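Local coordinates for protein MarR-family transcriptional regulator (Bordetella bronchiseptica, PDB 6PCO) that probably acts as a DNA-binding transcription factor of the MarR family, a Bordetella regulator of biofilm formation whose DNA binding is regulated by 6-hydroxynicotinic acid, at residues 77-81 with 82-86. Residues are numbered along the deposited sequence; the frame is centred on the assembly and turned at random.
Sequences SKLTA and AQFVV
Thr80 and Gln83 meet through two torsions: chi1 of 70° sets Thr80 OG1 between its own backbone N and carbonyl carbon, facing the first turn of the helix, while chi1 of -89° in Gln83 places CG beside the backbone N and sends the extended chain back across the threonine at about a right angle. Thr80 stands right before helix 81-93, at the N-cap, and its OG1 accepts from Gln83 N at 3.0 Å with an N-H...O angle of 160°, the capping bond. Its carbonyl starts the helical ladder: Phe84 N donates to Thr80 O at 2.8 Å, and Val85 N follows with Ala81 O at 3.1 Å. The Gln83 amide comes up to the threonine side chain, NE2 near Thr80 CG2 and 3.2 Å from Thr80 OG1, at an angle too poor to count as a hydrogen bond. On the other branch of the amide, Gln83 OE1 is 3.7 Å from Leu79 CD1. The second Leu79 methyl, CD2, reaches Phe84 CB at 4.1 Å, an apolar contact between loop and helix. Helix 81-93 probably opens the winged helix-turn-helix of the MarR family, with strands 125-129 and 137-141 as its wing. Val85 borders the bound 1,4-butanediol and touches Arg60 of the second subunit, and the capped first turn packs on helices 55-73, 109-121 and 143-164.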
ATOM      1  N   SER A  77      -4.351  13.441  14.419  1.00 88.31           N
ATOM      2  CA  SER A  77      -3.149  12.640  14.227  1.00 92.69           C
ATOM      3  C   SER A  77      -3.400  11.162  14.581  1.00 83.74           C
ATOM      4  O   SER A  77      -2.600  10.310  14.207  1.00 76.04           O
ATOM      5  CB  SER A  77      -2.000  13.238  15.005  1.00 98.51           C
ATOM      6  OG  SER A  77      -1.848  14.619  14.686  1.00106.73           O
ATOM      7  N   LYS A  78      -4.509  10.866  15.281  1.00 79.55           N
ATOM      8  CA  LYS A  78      -4.886   9.487  15.660  1.00 75.19           C
ATOM      9  C   LYS A  78      -5.414   8.723  14.438  1.00 77.51           C
ATOM     10  O   LYS A  78      -5.328   7.484  14.385  1.00 71.91           O
ATOM     11  CB  LYS A  78      -5.954   9.484  16.758  1.00 76.24           C
ATOM     12  CG  LYS A  78      -5.445   9.713  18.173  1.00 80.76           C
ATOM     13  CD  LYS A  78      -6.557  10.001  19.164  1.00 92.12           C
ATOM     14  CE  LYS A  78      -6.244   9.579  20.586  1.00 92.99           C
ATOM     15  NZ  LYS A  78      -7.363   9.882  21.516  1.00101.93           N
ATOM     16  N   LEU A  79      -5.934   9.482  13.462  1.00 70.36           N
ATOM     17  CA  LEU A  79      -6.669   8.967  12.319  1.00 67.97           C
ATOM     18  C   LEU A  79      -5.703   8.502  11.224  1.00 64.31           C
ATOM     19  O   LEU A  79      -4.885   9.266  10.785  1.00 74.74           O
ATOM     20  CB  LEU A  79      -7.568  10.092  11.804  1.00 67.75           C
ATOM     21  CG  LEU A  79      -8.740   9.663  10.925  1.00 72.85           C
ATOM     22  CD1 LEU A  79      -9.791   8.906  11.736  1.00 71.97           C
ATOM     23  CD2 LEU A  79      -9.363  10.873  10.236  1.00 71.28           C
ATOM     24  N   THR A  80      -5.831   7.246  10.782  1.00 63.86           N
ATOM     25  CA  THR A  80      -5.029   6.701   9.661  1.00 56.06           C
ATOM     26  C   THR A  80      -5.789   6.854   8.338  1.00 50.83           C
ATOM     27  O   THR A  80      -6.996   7.028   8.330  1.00 50.11           O
ATOM     28  CB  THR A  80      -4.665   5.234   9.904  1.00 61.02           C
ATOM     29  OG1 THR A  80      -5.824   4.402   9.807  1.00 55.39           O
ATOM     30  CG2 THR A  80      -4.023   5.029  11.259  1.00 72.33           C
ATOM     31  N   ALA A  81      -5.045   6.810   7.231  1.00 53.55           N
ATOM     32  CA  ALA A  81      -5.586   6.809   5.860  1.00 59.98           C
ATOM     33  C   ALA A  81      -6.674   5.740   5.703  1.00 54.70           C
ATOM     34  O   ALA A  81      -7.749   6.015   5.162  1.00 60.53           O
ATOM     35  CB  ALA A  81      -4.474   6.609   4.861  1.00 61.99           C
ATOM     36  N   ALA A  82      -6.414   4.541   6.219  1.00 57.60           N
ATOM     37  CA  ALA A  82      -7.391   3.436   6.168  1.00 61.34           C
ATOM     38  C   ALA A  82      -8.623   3.779   7.024  1.00 59.50           C
ATOM     39  O   ALA A  82      -9.759   3.615   6.604  1.00 63.38           O
ATOM     40  CB  ALA A  82      -6.735   2.144   6.594  1.00 55.94           C
ATOM     41  N   GLN A  83      -8.390   4.266   8.236  1.00 59.14           N
ATOM     42  CA  GLN A  83      -9.469   4.666   9.106  1.00 58.96           C
ATOM     43  C   GLN A  83     -10.374   5.680   8.378  1.00 63.63           C
ATOM     44  O   GLN A  83     -11.627   5.585   8.419  1.00 57.60           O
ATOM     45  CB  GLN A  83      -8.906   5.282  10.386  1.00 58.63           C
ATOM     46  CG  GLN A  83      -8.628   4.283  11.490  1.00 59.07           C
ATOM     47  CD  GLN A  83      -7.818   4.907  12.597  1.00 61.24           C
ATOM     48  OE1 GLN A  83      -8.187   5.934  13.172  1.00 73.02           O
ATOM     49  NE2 GLN A  83      -6.686   4.289  12.891  1.00 67.65           N
ATOM     50  N   PHE A  84      -9.745   6.667   7.732  1.00 55.82           N
ATOM     51  CA  PHE A  84     -10.485   7.772   7.139  1.00 60.70           C
ATOM     52  C   PHE A  84     -11.388   7.219   6.025  1.00 62.44           C
ATOM     53  O   PHE A  84     -12.593   7.465   5.981  1.00 62.14           O
ATOM     54  CB  PHE A  84      -9.527   8.868   6.656  1.00 55.60           C
ATOM     55  CG  PHE A  84     -10.196   9.937   5.837  1.00 53.09           C
ATOM     56  CD1 PHE A  84     -11.051  10.843   6.431  1.00 56.26           C
ATOM     57  CD2 PHE A  84     -10.020   9.999   4.468  1.00 54.35           C
ATOM     58  CE1 PHE A  84     -11.692  11.813   5.677  1.00 50.88           C
ATOM     59  CE2 PHE A  84     -10.660  10.967   3.718  1.00 56.18           C
ATOM     60  CZ  PHE A  84     -11.499  11.871   4.326  1.00 52.06           C
ATOM     61  N   VAL A  85     -10.783   6.439   5.135  1.00 63.09           N
ATOM     62  CA  VAL A  85     -11.478   5.830   4.023  1.00 63.61           C
ATOM     63  C   VAL A  85     -12.675   5.001   4.521  1.00 59.44           C
ATOM     64  O   VAL A  85     -13.765   5.108   3.964  1.00 61.57           O
ATOM     65  CB  VAL A  85     -10.492   4.994   3.187  1.00 63.25           C
ATOM     66  CG1 VAL A  85     -11.204   4.000   2.287  1.00 64.89           C
ATOM     67  CG2 VAL A  85      -9.605   5.916   2.369  1.00 72.28           C
ATOM     68  N   VAL A  86     -12.478   4.156   5.537  1.00 50.66           N
ATOM     69  CA  VAL A  86     -13.579   3.374   6.055  1.00 51.80           C
ATOM     70  C   VAL A  86     -14.708   4.323   6.455  1.00 51.95           C
ATOM     71  O   VAL A  86     -15.854   4.061   6.161  1.00 56.51           O
ATOM     72  CB  VAL A  86     -13.180   2.488   7.242  1.00 52.20           C
ATOM     73  CG1 VAL A  86     -14.398   1.917   7.935  1.00 55.35           C
ATOM     74  CG2 VAL A  86     -12.252   1.370   6.829  1.00 57.33           C
TER